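Local atomic coordinates of putative glutathione S-transferase (Corynebacterium glutamicum, PDB entry 3M1G), a protein that probably acts as a glutathione transferase of the ECM4-like, omega-related type, with a cysteine as its likely nucleophile. Residues Y62-A67 against P139-E144; A66-P71 against L91-P96; H74-T79 against P155-D160; D294-K299 against V354-P359. All coordinates share one frame; numbering follows the deposited sequence.

Contacts 1, 2 and 3 build the thioredoxin-like domain, and contact 4 ties the chain's late tail to a helix beside it. Contacts 1 and 2 share Ala66 and Ala67, and strand 62-66 pairs with 140-143 in one and with 90-93 in the other; their centres lie about 10 Å apart. The helices of contact 3 pack against that sheet, Leu64, Ala66, Pro139 and Leu141 touching Thr76, Val77 and Ile157. Contact 2 holds Cys70, the predicted nucleophile, and the Pro139 side chain of contact 1 comes within about 5 Å of the Cys70 side chain. Contact 4 meets contact 2 where Glu297 packs on Arg68 and Ala69, their centres about 13 Å apart.

Contact 1. Residues Y62-A67 against P139-E144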
loop_
_atom_site.group_PDB
_atom_site.type_symbol
_atom_site.label_atom_id
_atom_site.label_comp_id
_atom_site.label_asym_id
_atom_site.label_seq_id
_atom_site.Cartn_x
_atom_site.Cartn_y
_atom_site.Cartn_z
ATOM N N TYR A 62 -11.303 -39.876 -3.220
ATOM C CA TYR A 62 -11.512 -38.479 -3.592
ATOM C C TYR A 62 -10.228 -37.652 -3.621
ATOM O O TYR A 62 -9.245 -37.931 -2.895
ATOM C CB TYR A 62 -12.490 -37.814 -2.615
ATOM C CG TYR A 62 -13.740 -38.589 -2.366
ATOM C CD1 TYR A 62 -14.748 -38.641 -3.322
ATOM C CD2 TYR A 62 -13.898 -39.334 -1.177
ATOM C CE1 TYR A 62 -15.890 -39.352 -3.101
ATOM C CE2 TYR A 62 -15.024 -40.052 -0.935
ATOM C CZ TYR A 62 -16.026 -40.085 -1.897
ATOM O OH TYR A 62 -17.177 -40.802 -1.659
ATOM N N ARG A 63 -10.260 -36.603 -4.452
ATOM C CA ARG A 63 -9.154 -35.661 -4.592
ATOM C C ARG A 63 -9.646 -34.250 -4.324
ATOM O O ARG A 63 -10.702 -33.846 -4.827
ATOM C CB ARG A 63 -8.575 -35.740 -6.019
ATOM C CG ARG A 63 -7.506 -34.690 -6.342
ATOM C CD ARG A 63 -6.947 -34.885 -7.760
ATOM N NE ARG A 63 -6.179 -36.109 -7.747
ATOM C CZ ARG A 63 -4.854 -36.175 -7.650
ATOM N NH1 ARG A 63 -4.098 -35.081 -7.663
ATOM N NH2 ARG A 63 -4.281 -37.369 -7.607
ATOM N N LEU A 64 -8.879 -33.508 -3.516
ATOM C CA LEU A 64 -9.119 -32.090 -3.329
ATOM C C LEU A 64 -8.384 -31.330 -4.437
ATOM O O LEU A 64 -7.175 -31.466 -4.598
ATOM C CB LEU A 64 -8.642 -31.612 -1.960
ATOM C CG LEU A 64 -8.783 -30.120 -1.660
ATOM C CD1 LEU A 64 -10.272 -29.711 -1.622
ATOM C CD2 LEU A 64 -8.053 -29.787 -0.315
ATOM N N VAL A 65 -9.140 -30.571 -5.222
ATOM C CA VAL A 65 -8.561 -29.826 -6.319
ATOM C C VAL A 65 -8.602 -28.383 -5.832
ATOM O O VAL A 65 -9.672 -27.848 -5.537
ATOM C CB VAL A 65 -9.327 -29.991 -7.636
ATOM C CG1 VAL A 65 -8.716 -29.011 -8.756
ATOM C CG2 VAL A 65 -9.300 -31.472 -8.112
ATOM N N ALA A 66 -7.421 -27.802 -5.673
ATOM C CA ALA A 66 -7.267 -26.487 -5.062
ATOM C C ALA A 66 -6.315 -25.605 -5.891
ATOM O O ALA A 66 -5.759 -26.050 -6.921
ATOM C CB ALA A 66 -6.752 -26.654 -3.614
ATOM N N ALA A 67 -6.162 -24.346 -5.497
ATOM C CA ALA A 67 -5.171 -23.452 -6.123
ATOM C C ALA A 67 -4.508 -22.689 -4.995
ATOM O O ALA A 67 -5.200 -22.187 -4.084
ATOM C CB ALA A 67 -5.855 -22.462 -7.118
ATOM N N PRO A 139 -12.254 -24.368 -4.884
ATOM C CA PRO A 139 -11.887 -25.752 -4.571
ATOM C C PRO A 139 -13.035 -26.703 -4.884
ATOM O O PRO A 139 -14.190 -26.291 -4.868
ATOM C CB PRO A 139 -11.636 -25.731 -3.063
ATOM C CG PRO A 139 -12.535 -24.631 -2.542
ATOM C CD PRO A 139 -12.646 -23.625 -3.681
ATOM N N ALA A 140 -12.683 -27.954 -5.155
ATOM C CA ALA A 140 -13.635 -29.021 -5.400
ATOM C C ALA A 140 -13.106 -30.339 -4.868
ATOM O O ALA A 140 -11.893 -30.586 -4.869
ATOM C CB ALA A 140 -13.944 -29.154 -6.915
ATOM N N LEU A 141 -14.030 -31.190 -4.413
ATOM C CA LEU A 141 -13.712 -32.608 -4.180
ATOM C C LEU A 141 -14.188 -33.395 -5.388
ATOM O O LEU A 141 -15.330 -33.231 -5.851
ATOM C CB LEU A 141 -14.336 -33.114 -2.870
ATOM C CG LEU A 141 -13.730 -32.562 -1.572
ATOM C CD1 LEU A 141 -14.715 -32.845 -0.414
ATOM C CD2 LEU A 141 -12.376 -33.261 -1.354
ATOM N N VAL A 142 -13.263 -34.179 -5.942
ATOM C CA VAL A 142 -13.456 -34.906 -7.182
ATOM C C VAL A 142 -13.272 -36.415 -6.944
ATOM O O VAL A 142 -12.335 -36.820 -6.259
ATOM C CB VAL A 142 -12.416 -34.427 -8.229
ATOM C CG1 VAL A 142 -12.517 -35.206 -9.489
ATOM C CG2 VAL A 142 -12.640 -32.894 -8.527
ATOM N N GLU A 143 -14.163 -37.231 -7.504
ATOM C CA GLU A 143 -13.999 -38.676 -7.445
ATOM C C GLU A 143 -12.914 -39.052 -8.434
ATOM O O GLU A 143 -13.109 -38.850 -9.636
ATOM C CB GLU A 143 -15.312 -39.407 -7.755
ATOM C CG GLU A 143 -15.151 -40.927 -7.792
ATOM C CD GLU A 143 -16.440 -41.680 -7.990
ATOM O OE1 GLU A 143 -17.147 -41.454 -9.001
ATOM O OE2 GLU A 143 -16.725 -42.562 -7.151
ATOM N N GLU A 144 -11.771 -39.535 -7.950
ATOM C CA GLU A 144 -10.619 -39.829 -8.824
ATOM C C GLU A 144 -10.924 -40.764 -9.997
ATOM O O GLU A 144 -10.492 -40.520 -11.098
ATOM C CB GLU A 144 -9.467 -40.451 -8.041
ATOM C CG GLU A 144 -8.561 -39.468 -7.288
ATOM C CD GLU A 144 -7.603 -40.214 -6.345
ATOM O OE1 GLU A 144 -7.445 -41.434 -6.535
ATOM O OE2 GLU A 144 -7.018 -39.622 -5.421
HETATM O O HOH W 1 -7.747 -40.173 -2.707
#
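Val142 O accepts the backbone N-H of Arg63 at 2.8 Å and also receives a CA-H...O contact from Tyr62 CA. The N-H lies in the carbonyl plane. Arg63 O is used in the same way, taking Val142 N at 2.8 Å while Leu141 CA comes close to it. The next hydrogen-bonded pair of the antiparallel strands, Val65 with Ala140, has its straighter bond from Val65 N to Ala140 O (2.8 Å, 173° at the hydrogen). On the face of Arg63 and Val65, Val65 CG2 meets Val142 CG2 at 3.7 Å. Both valines hold CG1 anti to the backbone N (chi1 174° and 176°), which leaves the two CG2 methyls to do the touching. On the other face Leu141 CD2 reaches Leu64 CB at 4.1 Å; there helix 71-83 packs on Leu64 through Thr76 and Arg80, and helix 154-163 on Leu141 through Ile157 and Phe161. Beyond the last pair, Glu144 lays CG against Arg63 CB (3.9 Å), the two side chains crossing at about a right angle. Arg63 NH2 stays 4.2 Å from Glu144 OE2, too far for a salt bridge. That carboxylate oxygen instead accepts from Ser90 OG and from a water that also donates to Tyr62 O. The backbone bonds therefore fix the register, while the Arg63-Glu144 attraction is probably looser and the water ties the acid to the strand.

Contact 2. Residues A66-P71 against L91-P96; sequences AARACP and LGLTGP
The loop that leads from strand 62-66 into helix 71-83 of the thioredoxin-like domain carries Cys70, predicted to be the nucleophile, and here it runs beside the end of strand 90-93. Ala66 and Leu93 form a parallel bridge: Ala66 N donates to Gly92 O at 2.8 Å, almost straight (172°), and Thr94 N returns a bond to Ala66 O, also at 2.8 Å. Past the bridge a water takes over, accepting from Arg68 N and donating to Thr94 O. Farther out, Leu93 reaches over one face of the Arg68 guanidinium with CD2, and its CD1 is 3.8 Å from Arg68 NH2. Pro96 offers its ring carbons to three residues of the loop. Ala67 CB lies 3.8 Å from Pro96 CD, Ala69 CB is 3.8 Å from Pro96 CG, and Cys70, whose CB bond points toward the proline's segment, rests CB 3.9 Å from Pro96 CB. The sulfur takes another course: SG stands anti to the backbone N (chi1 171°), which carries it to the helix start. Cys70 is thus met by apolar ring carbons at CB, while its SG caps a backbone N in the first turn of helix 71-83.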
loop_
_atom_site.group_PDB
_atom_site.type_symbol
_atom_site.label_atom_id
_atom_site.label_comp_id
_atom_site.label_asym_id
_atom_site.label_seq_id
_atom_site.Cartn_x
_atom_site.Cartn_y
_atom_site.Cartn_z
ATOM N N ALA A 66 -7.421 -27.802 -5.673
ATOM C CA ALA A 66 -7.267 -26.487 -5.062
ATOM C C ALA A 66 -6.315 -25.605 -5.891
ATOM O O ALA A 66 -5.759 -26.050 -6.921
ATOM C CB ALA A 66 -6.752 -26.654 -3.614
ATOM N N ALA A 67 -6.162 -24.346 -5.497
ATOM C CA ALA A 67 -5.171 -23.452 -6.123
ATOM C C ALA A 67 -4.508 -22.689 -4.995
ATOM O O ALA A 67 -5.200 -22.187 -4.084
ATOM C CB ALA A 67 -5.855 -22.462 -7.118
ATOM N N ARG A 68 -3.189 -22.573 -5.051
ATOM C CA ARG A 68 -2.441 -21.810 -4.035
ATOM C C ARG A 68 -2.905 -20.373 -3.882
ATOM O O ARG A 68 -2.951 -19.854 -2.780
ATOM C CB ARG A 68 -0.943 -21.798 -4.366
ATOM C CG ARG A 68 -0.261 -23.147 -4.277
ATOM C CD ARG A 68 -0.229 -23.660 -2.803
ATOM N NE ARG A 68 0.553 -24.890 -2.725
ATOM C CZ ARG A 68 0.435 -25.823 -1.778
ATOM N NH1 ARG A 68 -0.457 -25.704 -0.783
ATOM N NH2 ARG A 68 1.203 -26.910 -1.843
ATOM N N ALA A 69 -3.271 -19.732 -4.981
ATOM C CA ALA A 69 -3.605 -18.292 -4.947
ATOM C C ALA A 69 -4.973 -17.993 -4.356
ATOM O O ALA A 69 -5.218 -16.901 -3.868
ATOM C CB ALA A 69 -3.500 -17.683 -6.391
ATOM N N CYS A 70 -5.869 -18.956 -4.418
ATOM C CA CYS A 70 -7.280 -18.740 -4.138
ATOM C C CYS A 70 -7.550 -18.871 -2.637
ATOM O O CYS A 70 -7.264 -19.921 -2.062
ATOM C CB CYS A 70 -8.112 -19.791 -4.922
ATOM S SG CYS A 70 -9.884 -19.808 -4.484
ATOM N N PRO A 71 -8.099 -17.821 -1.998
ATOM C CA PRO A 71 -8.374 -17.904 -0.552
ATOM C C PRO A 71 -9.447 -18.938 -0.124
ATOM O O PRO A 71 -9.350 -19.545 0.950
ATOM C CB PRO A 71 -8.827 -16.480 -0.194
ATOM C CG PRO A 71 -9.358 -15.897 -1.502
ATOM C CD PRO A 71 -8.514 -16.517 -2.581
ATOM N N LEU A 91 -4.384 -34.532 -3.446
ATOM C CA LEU A 91 -4.349 -33.070 -3.685
ATOM C C LEU A 91 -3.916 -32.806 -5.121
ATOM O O LEU A 91 -2.883 -33.312 -5.554
ATOM C CB LEU A 91 -3.370 -32.349 -2.761
ATOM C CG LEU A 91 -3.322 -30.820 -2.888
ATOM C CD1 LEU A 91 -4.658 -30.186 -2.420
ATOM C CD2 LEU A 91 -2.143 -30.218 -2.113
ATOM N N GLY A 92 -4.748 -32.063 -5.844
ATOM C CA GLY A 92 -4.395 -31.534 -7.154
ATOM C C GLY A 92 -4.338 -30.000 -7.080
ATOM O O GLY A 92 -5.234 -29.374 -6.540
ATOM N N LEU A 93 -3.268 -29.414 -7.595
ATOM C CA LEU A 93 -3.110 -27.950 -7.655
ATOM C C LEU A 93 -3.330 -27.427 -9.086
ATOM O O LEU A 93 -2.759 -27.976 -10.027
ATOM C CB LEU A 93 -1.739 -27.567 -7.131
ATOM C CG LEU A 93 -1.560 -27.931 -5.658
ATOM C CD1 LEU A 93 -0.101 -27.820 -5.276
ATOM C CD2 LEU A 93 -2.427 -27.081 -4.733
ATOM N N THR A 94 -4.171 -26.396 -9.226
ATOM C CA THR A 94 -4.559 -25.806 -10.527
ATOM C C THR A 94 -4.654 -24.290 -10.375
ATOM O O THR A 94 -4.113 -23.743 -9.412
ATOM C CB THR A 94 -5.942 -26.320 -11.001
ATOM O OG1 THR A 94 -6.191 -25.904 -12.354
ATOM C CG2 THR A 94 -7.058 -25.778 -10.095
ATOM N N GLY A 95 -5.296 -23.612 -11.338
ATOM C CA GLY A 95 -5.613 -22.151 -11.224
ATOM C C GLY A 95 -6.969 -21.729 -10.613
ATOM O O GLY A 95 -7.958 -22.469 -10.694
ATOM N N PRO A 96 -7.035 -20.524 -10.000
ATOM C CA PRO A 96 -8.311 -20.055 -9.396
ATOM C C PRO A 96 -9.471 -19.828 -10.381
ATOM O O PRO A 96 -9.245 -19.659 -11.590
ATOM C CB PRO A 96 -7.928 -18.719 -8.717
ATOM C CG PRO A 96 -6.452 -18.849 -8.436
ATOM C CD PRO A 96 -5.899 -19.655 -9.615
HETATM O O HOH W 2 -2.147 -23.461 -7.613
#

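Contact 3. Residues H74-T79 against P155-D160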
loop_
_atom_site.group_PDB
_atom_site.type_symbol
_atom_site.label_atom_id
_atom_site.label_comp_id
_atom_site.label_asym_id
_atom_site.label_seq_id
_atom_site.Cartn_x
_atom_site.Cartn_y
_atom_site.Cartn_z
ATOM N N HIS A 74 -7.704 -22.085 -0.146
ATOM C CA HIS A 74 -6.756 -22.117 0.922
ATOM C C HIS A 74 -7.396 -22.685 2.217
ATOM O O HIS A 74 -6.768 -23.482 2.912
ATOM C CB HIS A 74 -6.154 -20.705 1.135
ATOM C CG HIS A 74 -4.823 -20.698 1.817
ATOM N ND1 HIS A 74 -4.122 -19.529 2.060
ATOM C CD2 HIS A 74 -4.081 -21.698 2.339
ATOM C CE1 HIS A 74 -2.993 -19.819 2.694
ATOM N NE2 HIS A 74 -2.943 -21.131 2.882
ATOM N N ARG A 75 -8.628 -22.301 2.533
ATOM C CA ARG A 75 -9.323 -22.885 3.706
ATOM C C ARG A 75 -9.302 -24.432 3.733
ATOM O O ARG A 75 -9.049 -25.044 4.778
ATOM C CB ARG A 75 -10.789 -22.536 3.667
ATOM C CG ARG A 75 -11.168 -21.053 3.613
ATOM C CD ARG A 75 -12.675 -20.978 3.549
ATOM N NE ARG A 75 -13.196 -19.634 3.610
ATOM C CZ ARG A 75 -14.504 -19.363 3.680
ATOM N NH1 ARG A 75 -14.916 -18.116 3.703
ATOM N NH2 ARG A 75 -15.408 -20.346 3.727
ATOM N N THR A 76 -9.585 -25.032 2.582
ATOM C CA THR A 76 -9.670 -26.473 2.462
ATOM C C THR A 76 -8.328 -27.136 2.626
ATOM O O THR A 76 -8.227 -28.246 3.236
ATOM C CB THR A 76 -10.382 -26.944 1.128
ATOM O OG1 THR A 76 -9.550 -26.761 -0.018
ATOM C CG2 THR A 76 -11.655 -26.217 0.893
ATOM N N VAL A 77 -7.282 -26.478 2.122
ATOM C CA VAL A 77 -5.914 -27.000 2.236
ATOM C C VAL A 77 -5.414 -26.950 3.673
ATOM O O VAL A 77 -4.816 -27.919 4.188
ATOM C CB VAL A 77 -4.939 -26.289 1.262
ATOM C CG1 VAL A 77 -3.469 -26.803 1.427
ATOM C CG2 VAL A 77 -5.400 -26.500 -0.167
ATOM N N ILE A 78 -5.695 -25.840 4.346
ATOM C CA ILE A 78 -5.277 -25.667 5.740
ATOM C C ILE A 78 -5.978 -26.756 6.602
ATOM O O ILE A 78 -5.353 -27.377 7.443
ATOM C CB ILE A 78 -5.689 -24.269 6.287
ATOM C CG1 ILE A 78 -4.867 -23.129 5.618
ATOM C CG2 ILE A 78 -5.530 -24.211 7.755
ATOM C CD1 ILE A 78 -5.527 -21.677 5.762
ATOM N N THR A 79 -7.279 -26.942 6.386
ATOM C CA THR A 79 -8.060 -27.854 7.201
ATOM C C THR A 79 -7.580 -29.297 6.961
ATOM O O THR A 79 -7.397 -30.059 7.914
ATOM C CB THR A 79 -9.552 -27.683 6.910
ATOM O OG1 THR A 79 -9.926 -26.319 7.186
ATOM C CG2 THR A 79 -10.402 -28.638 7.771
ATOM N N PRO A 155 -17.908 -23.876 1.874
ATOM C CA PRO A 155 -18.243 -23.884 3.326
ATOM C C PRO A 155 -18.561 -25.292 3.895
ATOM O O PRO A 155 -18.095 -25.616 4.986
ATOM C CB PRO A 155 -19.474 -22.982 3.430
ATOM C CG PRO A 155 -19.420 -22.101 2.118
ATOM C CD PRO A 155 -18.860 -23.039 1.094
ATOM N N SER A 156 -19.297 -26.128 3.170
ATOM C CA SER A 156 -19.568 -27.443 3.681
ATOM C C SER A 156 -18.367 -28.373 3.581
ATOM O O SER A 156 -18.249 -29.315 4.379
ATOM C CB SER A 156 -20.839 -28.065 3.054
ATOM O OG SER A 156 -20.620 -28.384 1.721
ATOM N N ILE A 157 -17.417 -28.081 2.695
ATOM C CA ILE A 157 -16.242 -28.921 2.590
ATOM C C ILE A 157 -15.476 -28.938 3.903
ATOM O O ILE A 157 -15.166 -29.999 4.405
ATOM C CB ILE A 157 -15.328 -28.555 1.380
ATOM C CG1 ILE A 157 -16.028 -28.958 0.087
ATOM C CG2 ILE A 157 -13.947 -29.272 1.462
ATOM C CD1 ILE A 157 -15.315 -28.516 -1.210
ATOM N N THR A 158 -15.192 -27.778 4.485
ATOM C CA THR A 158 -14.381 -27.728 5.696
ATOM C C THR A 158 -15.186 -28.185 6.915
ATOM O O THR A 158 -14.650 -28.878 7.783
ATOM C CB THR A 158 -13.743 -26.312 5.935
ATOM O OG1 THR A 158 -14.769 -25.310 5.853
ATOM C CG2 THR A 158 -12.642 -26.008 4.860
ATOM N N ILE A 159 -16.475 -27.866 6.967
ATOM C CA ILE A 159 -17.293 -28.359 8.064
ATOM C C ILE A 159 -17.307 -29.880 8.012
ATOM O O ILE A 159 -17.088 -30.562 9.012
ATOM C CB ILE A 159 -18.736 -27.784 8.031
ATOM C CG1 ILE A 159 -18.738 -26.286 8.258
ATOM C CG2 ILE A 159 -19.608 -28.415 9.077
ATOM C CD1 ILE A 159 -17.936 -25.848 9.503
ATOM N N ASP A 160 -17.514 -30.429 6.829
ATOM C CA ASP A 160 -17.557 -31.895 6.692
ATOM C C ASP A 160 -16.196 -32.558 6.939
ATOM O O ASP A 160 -16.142 -33.638 7.542
ATOM C CB ASP A 160 -18.170 -32.296 5.357
ATOM C CG ASP A 160 -19.688 -31.983 5.291
ATOM O OD1 ASP A 160 -20.313 -31.646 6.350
ATOM O OD2 ASP A 160 -20.278 -32.134 4.190
HETATM O O HOH W 3 -14.958 -23.340 3.949
#
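Thr158 pushes its CG2 methyl into the surface of helix 74-79, where it overlaps Arg75, Thr76 and Thr79 together. The methyl lies 3.7 Å from Arg75 O, 3.8 Å from Thr76 CA and 3.6 Å from Thr79 OG1. CG2 stands anti to the carbonyl carbon, and OG1 takes the place between the backbone N and that carbonyl carbon; this rotation (chi1 51°) points the methyl at helix 71-83 and the hydroxyl at a water and Glu243. Thr158 OG1 accepts from the water at 2.7 Å, which in turn accepts from Arg75 NH2 at the edge of the guanidinium, in its plane. The Thr79 hydroxyl turns back to its own helix and donates to Arg75 O at 2.9 Å. That carbonyl also takes Thr79 N, and the two donors arrive from opposite faces of its plane. Beside Thr158, Ile157 CG2 meets Thr76 CG2 at 3.9 Å, the side chains crossing obliquely, while Pro139 and Leu64 lie next to Thr76. The axes run almost parallel, 8° apart in direction and 9.5 Å at closest approach. Small threonine side chains at the interface are in keeping with this spacing. Two helices packed side by side against one face of a four-stranded mixed sheet are typical of the thioredoxin-like N-terminal domain of glutathione transferases.

Contact 4. Residues D294-K299 against V354-P359; sequences DFTEIK and VKNPEP
Asn356, in the late loop of the chain, meets Asp294, the N-cap residue of helix 295-305 in the C-terminal helical region. From its CB, 3.4 Å from Asp294 OD1 and 3.5 Å from Thr296 OG1, the side chain passes CG beside Thr296 CB and ends in ND2. That nitrogen donates to Asp294 OD2 at 2.9 Å, using the syn lone pair of the oxygen, which lies close to the amide plane. The bond is fairly straight at 161°, although the amide and carboxylate planes stand 58° apart. Asn356 N reaches the same oxygen at 3.2 Å from above the carboxylate plane, and a water that accepts from Lys355 N donates to it as well. The other oxygen, Asp294 OD1, accepts the capping bond from Glu297 N, which also arrives from above the carboxylate plane. One carboxylate thus caps the helix and holds the loop, and these donors would probably stabilise its negative charge. Farther along, Glu358 CG is 4.0 Å from Phe295 CD2, on a ring whose other neighbours include Phe324. A second water joins the amide to the helix, accepting from Asn356 ND2 at 2.8 Å and donating to Glu297 OE2.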
loop_
_atom_site.group_PDB
_atom_site.type_symbol
_atom_site.label_atom_id
_atom_site.label_comp_id
_atom_site.label_asym_id
_atom_site.label_seq_id
_atom_site.Cartn_x
_atom_site.Cartn_y
_atom_site.Cartn_z
ATOM N N ASP A 294 1.908 -19.708 -0.272
ATOM C CA ASP A 294 2.920 -19.413 -1.293
ATOM C C ASP A 294 2.716 -17.979 -1.789
ATOM O O ASP A 294 1.826 -17.701 -2.613
ATOM C CB ASP A 294 2.846 -20.423 -2.444
ATOM C CG ASP A 294 4.011 -20.282 -3.453
ATOM O OD1 ASP A 294 4.434 -19.136 -3.680
ATOM O OD2 ASP A 294 4.475 -21.330 -4.013
ATOM N N PHE A 295 3.532 -17.071 -1.266
ATOM C CA PHE A 295 3.346 -15.644 -1.546
ATOM C C PHE A 295 3.600 -15.300 -3.012
ATOM O O PHE A 295 2.937 -14.422 -3.561
ATOM C CB PHE A 295 4.216 -14.789 -0.637
ATOM C CG PHE A 295 3.743 -14.740 0.786
ATOM C CD1 PHE A 295 2.628 -14.018 1.126
ATOM C CD2 PHE A 295 4.439 -15.398 1.789
ATOM C CE1 PHE A 295 2.211 -13.944 2.435
ATOM C CE2 PHE A 295 4.037 -15.342 3.078
ATOM C CZ PHE A 295 2.906 -14.600 3.416
ATOM N N THR A 296 4.521 -16.016 -3.653
ATOM C CA THR A 296 4.803 -15.794 -5.076
ATOM C C THR A 296 3.620 -16.140 -5.948
ATOM O O THR A 296 3.268 -15.368 -6.822
ATOM C CB THR A 296 6.048 -16.567 -5.535
ATOM O OG1 THR A 296 7.163 -16.111 -4.768
ATOM C CG2 THR A 296 6.345 -16.360 -7.042
ATOM N N GLU A 297 2.986 -17.297 -5.707
ATOM C CA GLU A 297 1.851 -17.693 -6.532
ATOM C C GLU A 297 0.652 -16.837 -6.229
ATOM O O GLU A 297 -0.122 -16.531 -7.129
ATOM C CB GLU A 297 1.510 -19.183 -6.367
ATOM C CG GLU A 297 2.582 -20.033 -7.019
ATOM C CD GLU A 297 2.217 -21.478 -7.250
ATOM O OE1 GLU A 297 1.058 -21.862 -7.030
ATOM O OE2 GLU A 297 3.116 -22.230 -7.701
ATOM N N ILE A 298 0.481 -16.432 -4.989
ATOM C CA ILE A 298 -0.596 -15.471 -4.660
ATOM C C ILE A 298 -0.412 -14.168 -5.491
ATOM O O ILE A 298 -1.313 -13.787 -6.253
ATOM C CB ILE A 298 -0.632 -15.179 -3.141
ATOM C CG1 ILE A 298 -1.136 -16.406 -2.365
ATOM C CG2 ILE A 298 -1.465 -13.900 -2.790
ATOM C CD1 ILE A 298 -0.848 -16.338 -0.862
ATOM N N LYS A 299 0.754 -13.528 -5.387
ATOM C CA LYS A 299 0.978 -12.228 -6.068
ATOM C C LYS A 299 0.948 -12.343 -7.588
ATOM O O LYS A 299 0.362 -11.514 -8.290
ATOM C CB LYS A 299 2.300 -11.602 -5.621
ATOM C CG LYS A 299 2.330 -11.164 -4.147
ATOM C CD LYS A 299 3.742 -10.766 -3.712
ATOM C CE LYS A 299 4.211 -9.437 -4.337
ATOM N NZ LYS A 299 5.655 -9.220 -4.082
ATOM N N VAL A 354 5.391 -25.741 -0.082
ATOM C CA VAL A 354 5.369 -24.455 -0.777
ATOM C C VAL A 354 6.570 -24.434 -1.737
ATOM O O VAL A 354 7.679 -24.734 -1.338
ATOM C CB VAL A 354 5.416 -23.308 0.229
ATOM C CG1 VAL A 354 5.820 -21.974 -0.428
ATOM C CG2 VAL A 354 4.066 -23.221 0.936
ATOM N N LYS A 355 6.289 -24.198 -3.012
ATOM C CA LYS A 355 7.297 -24.250 -4.070
ATOM C C LYS A 355 8.172 -22.999 -4.047
ATOM O O LYS A 355 9.354 -23.076 -4.363
ATOM C CB LYS A 355 6.630 -24.423 -5.445
ATOM C CG LYS A 355 5.817 -25.708 -5.599
ATOM C CD LYS A 355 6.725 -26.939 -5.642
ATOM C CE LYS A 355 5.943 -28.221 -5.948
ATOM N NZ LYS A 355 6.865 -29.359 -6.036
ATOM N N ASN A 356 7.610 -21.870 -3.617
ATOM C CA ASN A 356 8.364 -20.610 -3.562
ATOM C C ASN A 356 8.516 -20.053 -2.131
ATOM O O ASN A 356 7.980 -18.999 -1.800
ATOM C CB ASN A 356 7.683 -19.581 -4.480
ATOM C CG ASN A 356 7.486 -20.110 -5.898
ATOM O OD1 ASN A 356 8.397 -20.035 -6.705
ATOM N ND2 ASN A 356 6.305 -20.657 -6.196
ATOM N N PRO A 357 9.257 -20.767 -1.276
ATOM C CA PRO A 357 9.327 -20.363 0.107
ATOM C C PRO A 357 10.093 -19.047 0.273
ATOM O O PRO A 357 11.074 -18.836 -0.415
ATOM C CB PRO A 357 10.076 -21.528 0.770
ATOM C CG PRO A 357 10.959 -22.077 -0.333
ATOM C CD PRO A 357 10.148 -21.899 -1.584
ATOM N N GLU A 358 9.623 -18.162 1.156
ATOM C CA GLU A 358 10.414 -17.018 1.599
ATOM C C GLU A 358 11.564 -17.512 2.462
ATOM O O GLU A 358 11.548 -18.680 2.866
ATOM C CB GLU A 358 9.543 -16.051 2.403
ATOM C CG GLU A 358 8.462 -15.370 1.580
ATOM C CD GLU A 358 9.051 -14.428 0.500
ATOM O OE1 GLU A 358 10.025 -13.698 0.780
ATOM O OE2 GLU A 358 8.538 -14.419 -0.634
ATOM N N PRO A 359 12.591 -16.644 2.735
ATOM C CA PRO A 359 13.737 -17.171 3.518
ATOM C C PRO A 359 13.291 -17.658 4.904
ATOM O O PRO A 359 13.906 -18.516 5.460
ATOM C CB PRO A 359 14.723 -15.982 3.611
ATOM C CG PRO A 359 14.351 -15.048 2.457
ATOM C CD PRO A 359 12.840 -15.287 2.205
HETATM O O HOH W 4 3.556 -23.702 -3.643
HETATM O O HOH W 5 5.888 -18.055 -0.077
HETATM O O HOH W 6 7.584 -16.362 -2.133
HETATM O O HOH W 7 5.360 -21.672 -8.587
#